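Local coordinates for protein acyl-coenzyme A oxidase 1 (Yarrowia lipolytica, PDB 5Y9D) that catalyses the FAD-dependent, oxygen-consuming conversion of acyl-CoAs to (2E)-enoyl-CoAs with release of hydrogen peroxide in peroxisomal fatty acid beta-oxidation, at residues F166-L171 with L303-L308; K178-T183 with Y230-F235; R310-M315 with E412-S417. All blocks are in the same frame, centred on the assembly; numbering follows the deposited sequence.

Contact 1. Residues F166-L171 with L303-L308. With FAD (flavin-adenine dinucleotide), chain C.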
loop_
_atom_site.group_PDB
_atom_site.type_symbol
_atom_site.label_atom_id
_atom_site.label_comp_id
_atom_site.label_asym_id
_atom_site.label_seq_id
_atom_site.Cartn_x
_atom_site.Cartn_y
_atom_site.Cartn_z
ATOM N N PHE A 166 22.296 -9.996 -13.054
ATOM C CA PHE A 166 23.020 -9.593 -11.843
ATOM C C PHE A 166 22.641 -10.534 -10.725
ATOM O O PHE A 166 21.586 -10.426 -10.163
ATOM C CB PHE A 166 22.630 -8.138 -11.534
ATOM C CG PHE A 166 23.299 -7.533 -10.321
ATOM C CD1 PHE A 166 24.437 -6.771 -10.457
ATOM C CD2 PHE A 166 22.720 -7.631 -9.069
ATOM C CE1 PHE A 166 25.023 -6.167 -9.368
ATOM C CE2 PHE A 166 23.294 -7.007 -7.965
ATOM C CZ PHE A 166 24.446 -6.288 -8.122
ATOM N N ALA A 167 23.495 -11.488 -10.424
ATOM C CA ALA A 167 23.133 -12.580 -9.514
ATOM C C ALA A 167 23.788 -12.427 -8.165
ATOM O O ALA A 167 24.762 -13.093 -7.860
ATOM C CB ALA A 167 23.476 -13.924 -10.146
ATOM N N MET A 168 23.223 -11.552 -7.346
ATOM C CA MET A 168 23.740 -11.266 -6.024
ATOM C C MET A 168 22.961 -12.009 -4.947
ATOM O O MET A 168 23.530 -12.746 -4.177
ATOM C CB MET A 168 23.640 -9.767 -5.777
ATOM C CG MET A 168 23.932 -9.364 -4.339
ATOM S SD MET A 168 24.154 -7.592 -4.151
ATOM C CE MET A 168 25.845 -7.512 -4.708
ATOM N N THR A 169 21.648 -11.768 -4.907
ATOM C CA THR A 169 20.720 -12.256 -3.876
ATOM C C THR A 169 20.558 -13.753 -3.873
ATOM O O THR A 169 20.511 -14.345 -4.909
ATOM C CB THR A 169 19.337 -11.634 -4.135
ATOM O OG1 THR A 169 19.452 -10.228 -4.024
ATOM C CG2 THR A 169 18.284 -12.079 -3.146
ATOM N N GLU A 170 20.488 -14.364 -2.696
ATOM C CA GLU A 170 20.221 -15.803 -2.560
ATOM C C GLU A 170 18.960 -15.980 -1.759
ATOM O O GLU A 170 18.546 -15.091 -1.033
ATOM C CB GLU A 170 21.341 -16.601 -1.872
ATOM C CG GLU A 170 22.660 -15.950 -1.931
ATOM C CD GLU A 170 23.852 -16.872 -1.645
ATOM O OE1 GLU A 170 23.860 -17.471 -0.524
ATOM O OE2 GLU A 170 24.803 -16.914 -2.522
ATOM N N LEU A 171 18.362 -17.146 -1.883
ATOM C CA LEU A 171 17.207 -17.465 -1.096
ATOM C C LEU A 171 17.433 -17.142 0.390
ATOM O O LEU A 171 16.572 -16.584 1.023
ATOM C CB LEU A 171 16.886 -18.926 -1.267
ATOM C CG LEU A 171 15.569 -19.414 -0.675
ATOM C CD1 LEU A 171 14.363 -18.558 -1.037
ATOM C CD2 LEU A 171 15.363 -20.843 -1.173
ATOM N N LEU A 303 33.506 -1.467 -3.114
ATOM C CA LEU A 303 33.137 -1.080 -4.470
ATOM C C LEU A 303 32.875 -2.302 -5.340
ATOM O O LEU A 303 32.956 -2.227 -6.567
ATOM C CB LEU A 303 34.228 -0.192 -5.092
ATOM C CG LEU A 303 34.715 1.038 -4.294
ATOM C CD1 LEU A 303 35.262 2.093 -5.244
ATOM C CD2 LEU A 303 33.651 1.656 -3.399
ATOM N N THR A 304 32.568 -3.423 -4.688
ATOM C CA THR A 304 31.949 -4.576 -5.341
ATOM C C THR A 304 30.459 -4.298 -5.602
ATOM O O THR A 304 29.873 -4.853 -6.538
ATOM C CB THR A 304 32.127 -5.871 -4.503
ATOM O OG1 THR A 304 32.321 -5.534 -3.124
ATOM C CG2 THR A 304 33.343 -6.663 -4.977
ATOM N N TYR A 305 29.867 -3.420 -4.785
ATOM C CA TYR A 305 28.460 -3.009 -4.912
ATOM C C TYR A 305 28.335 -1.602 -5.501
ATOM O O TYR A 305 27.384 -0.889 -5.206
ATOM C CB TYR A 305 27.782 -3.048 -3.541
ATOM C CG TYR A 305 28.249 -4.196 -2.671
ATOM C CD1 TYR A 305 27.887 -5.505 -2.965
ATOM C CD2 TYR A 305 29.054 -3.973 -1.561
ATOM C CE1 TYR A 305 28.314 -6.564 -2.180
ATOM C CE2 TYR A 305 29.483 -5.024 -0.765
ATOM C CZ TYR A 305 29.117 -6.321 -1.080
ATOM O OH TYR A 305 29.546 -7.370 -0.285
ATOM N N GLY A 306 29.289 -1.207 -6.337
ATOM C CA GLY A 306 29.291 0.122 -6.937
ATOM C C GLY A 306 28.090 0.406 -7.824
ATOM O O GLY A 306 27.585 1.535 -7.853
ATOM N N ALA A 307 27.633 -0.622 -8.539
ATOM C CA ALA A 307 26.469 -0.524 -9.451
ATOM C C ALA A 307 25.146 -0.255 -8.715
ATOM O O ALA A 307 24.235 0.386 -9.262
ATOM C CB ALA A 307 26.349 -1.792 -10.302
ATOM N N LEU A 308 25.063 -0.737 -7.472
ATOM C CA LEU A 308 23.873 -0.555 -6.648
ATOM C C LEU A 308 23.628 0.898 -6.279
ATOM O O LEU A 308 22.475 1.297 -6.101
ATOM C CB LEU A 308 23.956 -1.408 -5.383
ATOM C CG LEU A 308 23.967 -2.933 -5.628
ATOM C CD1 LEU A 308 23.993 -3.718 -4.312
ATOM C CD2 LEU A 308 22.782 -3.355 -6.493
HETATM P PA FAD C . 16.229 -9.764 4.453
HETATM O O1A FAD C . 16.078 -11.204 4.685
HETATM O O2A FAD C . 17.540 -9.110 4.512
HETATM O O5B FAD C . 15.280 -9.023 5.455
HETATM C C5B FAD C . 14.016 -9.503 5.871
HETATM C C4B FAD C . 13.384 -8.522 6.846
HETATM O O4B FAD C . 14.154 -8.461 8.034
HETATM C C3B FAD C . 13.361 -7.121 6.292
HETATM O O3B FAD C . 12.125 -6.512 6.604
HETATM C C2B FAD C . 14.435 -6.379 7.029
HETATM O O2B FAD C . 14.035 -5.042 7.239
HETATM C C1B FAD C . 14.552 -7.137 8.324
HETATM N N9A FAD C . 15.950 -7.110 8.764
HETATM C C8A FAD C . 16.979 -7.667 8.139
HETATM N N7A FAD C . 18.115 -7.446 8.799
HETATM C C5A FAD C . 17.820 -6.726 9.880
HETATM C C6A FAD C . 18.559 -6.137 11.015
HETATM N N6A FAD C . 19.882 -6.281 11.139
HETATM N N1A FAD C . 17.864 -5.460 11.924
HETATM C C2A FAD C . 16.556 -5.308 11.821
HETATM N N3A FAD C . 15.823 -5.801 10.830
HETATM C C4A FAD C . 16.388 -6.506 9.845
HETATM N N1 FAD C . 18.458 -9.321 -6.305
HETATM C C2 FAD C . 19.426 -9.377 -7.217
HETATM O O2 FAD C . 20.567 -9.611 -6.844
HETATM N N3 FAD C . 19.203 -9.194 -8.509
HETATM C C4 FAD C . 18.004 -8.935 -8.989
HETATM O O4 FAD C . 17.815 -8.773 -10.184
HETATM C C4X FAD C . 16.887 -8.852 -8.056
HETATM N N5 FAD C . 15.660 -8.595 -8.476
HETATM C C5X FAD C . 14.661 -8.537 -7.608
HETATM C C6 FAD C . 13.404 -8.294 -8.083
HETATM C C7 FAD C . 12.354 -8.232 -7.223
HETATM C C7M FAD C . 10.993 -7.938 -7.774
HETATM C C8 FAD C . 12.588 -8.425 -5.776
HETATM C C8M FAD C . 11.472 -8.362 -4.786
HETATM C C9 FAD C . 13.846 -8.670 -5.301
HETATM C C9A FAD C . 14.894 -8.743 -6.170
HETATM N N10 FAD C . 16.181 -9.003 -5.706
HETATM C C10 FAD C . 17.197 -9.067 -6.645
HETATM C "C1'" FAD C . 16.460 -9.218 -4.293
HETATM C "C2'" FAD C . 16.254 -7.969 -3.452
HETATM O "O2'" FAD C . 17.367 -7.108 -3.563
HETATM C "C3'" FAD C . 16.056 -8.381 -2.013
HETATM O "O3'" FAD C . 14.672 -8.596 -1.828
HETATM C "C4'" FAD C . 16.462 -7.320 -1.024
HETATM O "O4'" FAD C . 17.875 -7.182 -1.003
HETATM C "C5'" FAD C . 15.954 -7.673 0.364
HETATM O "O5'" FAD C . 16.615 -8.827 0.821
HETATM P P FAD C . 15.925 -9.957 1.666
HETATM O O1P FAD C . 14.624 -10.287 1.123
HETATM O O2P FAD C . 16.962 -10.983 1.789
HETATM O O3P FAD C . 15.605 -9.330 3.072
#
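Phe166 and Met168 lie on the wall of the FAD site that receives the pyrimidine end of the flavin, and their side chains lean from it against Tyr305 and Leu308, where the chain enters helix 306-334. The contact between the segments is apolar. Phe166 CZ comes obliquely to Leu308 CD2, 3.7 Å away, while the same ring has FAD O2 near its plane at the edge. Met168 carries the other half. Its CG stands anti to the backbone N (chi1 170°) and the chain runs on straight to Met168 SD, which meets Leu308 CD1 tip to tip at 3.9 Å. The bend at the thioether then turns Met168 CE to the edge of the Tyr305 ring, in its plane and 3.4 Å from Tyr305 CD1.

Polar atoms of the same short segment hold the flavin. FAD N3 donates to Phe166 O over 3.2 Å. Thr169 N gives a nearly straight bond to FAD O2 (3.1 Å, 165°), with a weak second one from Met168 N, and Thr169 OG1 donates to FAD N1 at 2.6 Å. Donors gathered at N1 and O2 would probably stabilise negative charge on the reduced ring.

Further out, Ala167 hydrogen-bonds through its backbone to Val218 and Phe220, tying strand 166-167 in parallel to strand 216-225. Helix 122-142 covers the joint from another side, its Leu134 touching both Phe166 and Leu308, so that strand 166-167, helix 122-142 and the beginning of helix 306-334 meet at one apolar joint.

Contact 2. Residues K178-T183 with Y230-F235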
loop_
_atom_site.group_PDB
_atom_site.type_symbol
_atom_site.label_atom_id
_atom_site.label_comp_id
_atom_site.label_asym_id
_atom_site.label_seq_id
_atom_site.Cartn_x
_atom_site.Cartn_y
_atom_site.Cartn_z
ATOM N N LYS A 178 27.772 -10.179 3.107
ATOM C CA LYS A 178 28.936 -10.893 3.639
ATOM C C LYS A 178 28.582 -12.329 3.983
ATOM O O LYS A 178 29.462 -13.161 4.085
ATOM C CB LYS A 178 29.546 -10.170 4.851
ATOM C CG LYS A 178 30.363 -8.933 4.481
ATOM C CD LYS A 178 30.882 -8.179 5.704
ATOM C CE LYS A 178 29.798 -7.318 6.358
ATOM N NZ LYS A 178 30.296 -6.460 7.478
ATOM N N GLY A 179 27.300 -12.627 4.162
ATOM C CA GLY A 179 26.867 -13.976 4.557
ATOM C C GLY A 179 26.419 -14.843 3.397
ATOM O O GLY A 179 25.835 -15.917 3.605
ATOM N N LEU A 180 26.685 -14.384 2.175
ATOM C CA LEU A 180 26.347 -15.156 0.983
ATOM C C LEU A 180 27.031 -16.487 1.058
ATOM O O LEU A 180 28.175 -16.585 1.469
ATOM C CB LEU A 180 26.824 -14.444 -0.295
ATOM C CG LEU A 180 26.050 -13.224 -0.703
ATOM C CD1 LEU A 180 26.699 -12.551 -1.889
ATOM C CD2 LEU A 180 24.643 -13.620 -1.044
ATOM N N GLU A 181 26.355 -17.505 0.590
ATOM C CA GLU A 181 26.794 -18.846 0.834
ATOM C C GLU A 181 27.338 -19.500 -0.426
ATOM O O GLU A 181 28.074 -20.464 -0.344
ATOM C CB GLU A 181 25.656 -19.651 1.467
ATOM C CG GLU A 181 25.447 -19.439 2.961
ATOM C CD GLU A 181 24.387 -20.397 3.531
ATOM O OE1 GLU A 181 23.164 -20.263 3.222
ATOM O OE2 GLU A 181 24.763 -21.329 4.284
ATOM N N THR A 182 27.010 -18.975 -1.589
ATOM C CA THR A 182 27.591 -19.455 -2.851
ATOM C C THR A 182 29.091 -19.281 -2.869
ATOM O O THR A 182 29.576 -18.226 -2.518
ATOM C CB THR A 182 27.073 -18.643 -4.032
ATOM O OG1 THR A 182 25.684 -18.911 -4.226
ATOM C CG2 THR A 182 27.827 -19.005 -5.291
ATOM N N THR A 183 29.830 -20.280 -3.347
ATOM C CA THR A 183 31.291 -20.208 -3.309
ATOM C C THR A 183 31.941 -20.102 -4.652
ATOM O O THR A 183 31.483 -20.706 -5.615
ATOM C CB THR A 183 31.915 -21.472 -2.668
ATOM O OG1 THR A 183 31.701 -22.617 -3.515
ATOM C CG2 THR A 183 31.391 -21.712 -1.230
ATOM N N TYR A 230 38.193 -15.220 1.304
ATOM C CA TYR A 230 38.618 -13.828 1.176
ATOM C C TYR A 230 37.477 -12.821 1.061
ATOM O O TYR A 230 37.706 -11.623 0.803
ATOM C CB TYR A 230 39.575 -13.681 0.012
ATOM C CG TYR A 230 40.924 -14.227 0.364
ATOM C CD1 TYR A 230 41.875 -13.425 1.002
ATOM C CD2 TYR A 230 41.245 -15.559 0.088
ATOM C CE1 TYR A 230 43.126 -13.929 1.328
ATOM C CE2 TYR A 230 42.481 -16.072 0.411
ATOM C CZ TYR A 230 43.416 -15.264 1.039
ATOM O OH TYR A 230 44.635 -15.805 1.364
ATOM N N GLY A 231 36.255 -13.296 1.289
ATOM C CA GLY A 231 35.076 -12.459 1.181
ATOM C C GLY A 231 34.342 -12.495 -0.152
ATOM O O GLY A 231 34.687 -13.215 -1.085
ATOM N N THR A 232 33.332 -11.650 -0.247
ATOM C CA THR A 232 32.462 -11.598 -1.402
ATOM C C THR A 232 33.058 -10.839 -2.576
ATOM O O THR A 232 33.411 -9.688 -2.469
ATOM C CB THR A 232 31.132 -10.951 -1.020
ATOM O OG1 THR A 232 30.540 -11.701 0.029
ATOM C CG2 THR A 232 30.195 -10.928 -2.192
ATOM N N ARG A 233 33.088 -11.509 -3.713
ATOM C CA ARG A 233 33.782 -11.074 -4.899
ATOM C C ARG A 233 32.880 -11.225 -6.131
ATOM O O ARG A 233 31.806 -11.768 -6.037
ATOM C CB ARG A 233 35.068 -11.864 -5.053
ATOM C CG ARG A 233 36.341 -11.134 -4.678
ATOM C CD ARG A 233 36.148 -9.956 -3.754
ATOM N NE ARG A 233 37.214 -9.888 -2.770
ATOM C CZ ARG A 233 37.128 -9.259 -1.605
ATOM N NH1 ARG A 233 36.025 -8.622 -1.265
ATOM N NH2 ARG A 233 38.152 -9.267 -0.776
ATOM N N ASN A 234 33.309 -10.684 -7.261
ATOM C CA ASN A 234 32.521 -10.595 -8.479
ATOM C C ASN A 234 32.987 -11.492 -9.611
ATOM O O ASN A 234 34.108 -11.380 -10.020
ATOM C CB ASN A 234 32.677 -9.174 -8.995
ATOM C CG ASN A 234 31.502 -8.319 -8.685
ATOM O OD1 ASN A 234 30.465 -8.823 -8.321
ATOM N ND2 ASN A 234 31.649 -7.026 -8.830
ATOM N N PHE A 235 32.131 -12.331 -10.178
ATOM C CA PHE A 235 32.586 -13.151 -11.318
ATOM C C PHE A 235 31.571 -13.135 -12.444
ATOM O O PHE A 235 30.383 -13.129 -12.190
ATOM C CB PHE A 235 32.841 -14.600 -10.883
ATOM C CG PHE A 235 33.547 -14.722 -9.559
ATOM C CD1 PHE A 235 32.879 -14.477 -8.369
ATOM C CD2 PHE A 235 34.892 -15.080 -9.502
ATOM C CE1 PHE A 235 33.547 -14.558 -7.146
ATOM C CE2 PHE A 235 35.568 -15.188 -8.287
ATOM C CZ PHE A 235 34.898 -14.928 -7.097
#
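Leu180 CD1 rests 3.9 Å from Thr232 CG2, the two side chains crossing at about a right angle, and this methyl-to-methyl touch is the centre of a small contact. Beside it the backbone of Lys178 passes the other branch of the threonine, with Lys178 CA 4.0 Å from Thr232 OG1. The lysine side chain itself leads off toward solvent.

One rotation of Thr232 serves both branches: with chi1 at -58°, CG2 lies anti to the backbone N and faces Leu180, while OG1 sits beside that N and reaches the loop. The hydroxyl's partner is Leu177 O, just ahead of Lys178, so the strand is tied to the loop by a polar bond next to the apolar touch. On its own strand, Thr232 O is approached by Arg233 NH1 at 3.1 Å, the donor standing well above the carbonyl plane (51° out of it).

In the next shell, Leu180 also packs on Glu170, whose carboxylate accepts from Glu181 N and from Thr182 OG1 and so ties down the next two residues of the loop. Lys222 NZ hydrogen-bonds to Lys178 O, and the Thr232 side chain also touches Lys222. Strand 216-225 is the common neighbour: it pairs in parallel with strand 183-187, into which the loop runs, and antiparallel with strand 228-238, which carries Thr232. The loop thus lies against both strand 216-225, through Lys222, and strand 228-238, through Thr232, before entering strand 183-187.

Contact 3. Residues R310-M315 with E412-S417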
loop_
_atom_site.group_PDB
_atom_site.type_symbol
_atom_site.label_atom_id
_atom_site.label_comp_id
_atom_site.label_asym_id
_atom_site.label_seq_id
_atom_site.Cartn_x
_atom_site.Cartn_y
_atom_site.Cartn_z
ATOM N N ARG A 310 24.350 3.481 -8.173
ATOM C CA ARG A 310 23.749 4.146 -9.342
ATOM C C ARG A 310 22.224 4.138 -9.255
ATOM O O ARG A 310 21.591 5.179 -9.384
ATOM C CB ARG A 310 24.173 3.499 -10.667
ATOM C CG ARG A 310 23.676 4.240 -11.900
ATOM C CD ARG A 310 24.255 3.703 -13.196
ATOM N NE ARG A 310 23.231 3.725 -14.253
ATOM C CZ ARG A 310 23.317 4.350 -15.435
ATOM N NH1 ARG A 310 24.408 5.033 -15.809
ATOM N NH2 ARG A 310 22.286 4.283 -16.274
ATOM N N GLY A 311 21.642 2.961 -9.042
ATOM C CA GLY A 311 20.210 2.800 -9.113
ATOM C C GLY A 311 19.462 3.259 -7.882
ATOM O O GLY A 311 18.246 3.443 -7.948
ATOM N N ARG A 312 20.152 3.376 -6.747
ATOM C CA ARG A 312 19.561 3.970 -5.557
ATOM C C ARG A 312 19.351 5.437 -5.831
ATOM O O ARG A 312 18.323 5.991 -5.457
ATOM C CB ARG A 312 20.459 3.835 -4.333
ATOM C CG ARG A 312 20.344 2.501 -3.676
ATOM C CD ARG A 312 21.186 2.398 -2.426
ATOM N NE ARG A 312 21.245 0.978 -2.094
ATOM C CZ ARG A 312 22.317 0.214 -2.179
ATOM N NH1 ARG A 312 23.489 0.720 -2.521
ATOM N NH2 ARG A 312 22.211 -1.071 -1.892
ATOM N N VAL A 313 20.349 6.041 -6.479
ATOM C CA VAL A 313 20.277 7.412 -6.976
ATOM C C VAL A 313 19.189 7.548 -8.009
ATOM O O VAL A 313 18.375 8.482 -7.962
ATOM C CB VAL A 313 21.620 7.851 -7.596
ATOM C CG1 VAL A 313 21.446 9.053 -8.521
ATOM C CG2 VAL A 313 22.621 8.154 -6.502
ATOM N N SER A 314 19.148 6.602 -8.938
ATOM C CA SER A 314 18.084 6.608 -9.939
ATOM C C SER A 314 16.706 6.404 -9.296
ATOM O O SER A 314 15.724 6.904 -9.806
ATOM C CB SER A 314 18.345 5.568 -11.025
ATOM O OG SER A 314 17.736 5.986 -12.232
ATOM N N MET A 315 16.636 5.707 -8.163
ATOM C CA MET A 315 15.356 5.562 -7.423
ATOM C C MET A 315 14.799 6.817 -6.720
ATOM O O MET A 315 13.600 6.861 -6.391
ATOM C CB MET A 315 15.443 4.420 -6.432
ATOM C CG MET A 315 15.298 3.086 -7.124
ATOM S SD MET A 315 15.704 1.719 -6.042
ATOM C CE MET A 315 16.502 0.633 -7.206
ATOM N N GLU A 412 30.453 8.441 1.450
ATOM C CA GLU A 412 29.483 9.476 1.799
ATOM C C GLU A 412 28.263 9.382 0.883
ATOM O O GLU A 412 27.125 9.565 1.322
ATOM C CB GLU A 412 30.113 10.874 1.659
ATOM C CG GLU A 412 29.224 12.023 2.149
ATOM C CD GLU A 412 29.474 13.344 1.426
ATOM O OE1 GLU A 412 28.531 14.178 1.368
ATOM O OE2 GLU A 412 30.605 13.552 0.919
ATOM N N LEU A 413 28.522 9.104 -0.389
ATOM C CA LEU A 413 27.478 8.985 -1.377
ATOM C C LEU A 413 26.570 7.779 -1.091
ATOM O O LEU A 413 25.343 7.854 -1.210
ATOM C CB LEU A 413 28.094 8.852 -2.762
ATOM C CG LEU A 413 27.055 8.722 -3.883
ATOM C CD1 LEU A 413 26.024 9.849 -3.865
ATOM C CD2 LEU A 413 27.754 8.671 -5.231
ATOM N N PHE A 414 27.208 6.672 -0.733
ATOM C CA PHE A 414 26.529 5.480 -0.339
ATOM C C PHE A 414 25.531 5.841 0.751
ATOM O O PHE A 414 24.324 5.600 0.597
ATOM C CB PHE A 414 27.541 4.444 0.165
ATOM C CG PHE A 414 26.915 3.178 0.633
ATOM C CD1 PHE A 414 26.650 2.152 -0.261
ATOM C CD2 PHE A 414 26.555 3.018 1.971
ATOM C CE1 PHE A 414 26.049 0.970 0.177
ATOM C CE2 PHE A 414 25.942 1.852 2.415
ATOM C CZ PHE A 414 25.690 0.823 1.517
ATOM N N ALA A 415 26.034 6.427 1.837
ATOM C CA ALA A 415 25.203 6.709 3.010
ATOM C C ALA A 415 24.083 7.676 2.714
ATOM O O ALA A 415 22.964 7.477 3.179
ATOM C CB ALA A 415 26.039 7.239 4.170
ATOM N N ALA A 416 24.383 8.726 1.947
ATOM C CA ALA A 416 23.382 9.739 1.603
ATOM C C ALA A 416 22.296 9.146 0.699
ATOM O O ALA A 416 21.117 9.346 0.938
ATOM C CB ALA A 416 24.037 10.947 0.929
ATOM N N SER A 417 22.707 8.416 -0.333
ATOM C CA SER A 417 21.773 7.765 -1.240
ATOM C C SER A 417 20.823 6.809 -0.560
ATOM O O SER A 417 19.726 6.572 -1.053
ATOM C CB SER A 417 22.531 6.925 -2.252
ATOM O OG SER A 417 23.112 7.748 -3.211
#
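Arg312 and Ser417 bury the most surface where helix 306-334 meets helix 400-437, and Val313 and Phe414 complete the patch. The two short helical segments run in roughly the same direction, 37° apart, with axes 9.8 Å from each other at closest approach. Ser417 points at the other helix, with Ser417 CB 4.3 Å from Arg312 CB, and Val313 CG2 comes within 3.4 Å of Ser417 OG.

That hydroxyl is turned back to its own helix. Ser417 OG sits beside the backbone N (chi1 -76°) and donates to Leu413 O at 3.0 Å, arriving from above the carbonyl plane. The helical bond from Ser417 N reaches the same oxygen from the opposite face of that plane, so two donors grip Leu413 O and the buried hydroxyl presents itself to Val313 with its proton already used. With an alanine here the hydroxyl is gone, which would probably leave a gap beside Val313 CG2 and take one of its two donors from Leu413 O.

Arg312 rises from the helix extended from CG to NE and swings its guanidinium past the Phe414 ring. Arg312 NH1 comes obliquely to within 3.7 Å of Phe414 CE1, the two planes 73° apart, so the phenyl group flanks the arginine without stacking on it. One polar anchor is Arg312 NE, which hydrogen-bonds to the backbone O of Glu464, probably the catalytic proton acceptor. The chemistry therefore divides: a serine whose hydroxyl is satisfied within its own helix can face an apolar branch at the helix interface, while an arginine flanked by Phe414 is fastened to the main chain of the probable catalytic residue and is likely to help position it.

From the N terminus the chain first lays down 166-171 on the flavin, then 178-183, makes strands 183-187 to 216-225, and returns with 230-235 to close contact 2. That loop is nested inside the larger one closed when 303-308 comes back to 166-171 in contact 1. The two contacts also touch directly, through Glu170. Contact 3 follows in series: helix 306-334 runs from contact 1 straight into it, and a mostly helical excursion brings 412-417 back. Contact 2 stays within the middle domain, contact 1 joins its sheet to the helical domain, and contact 3 ties two helices of the latter.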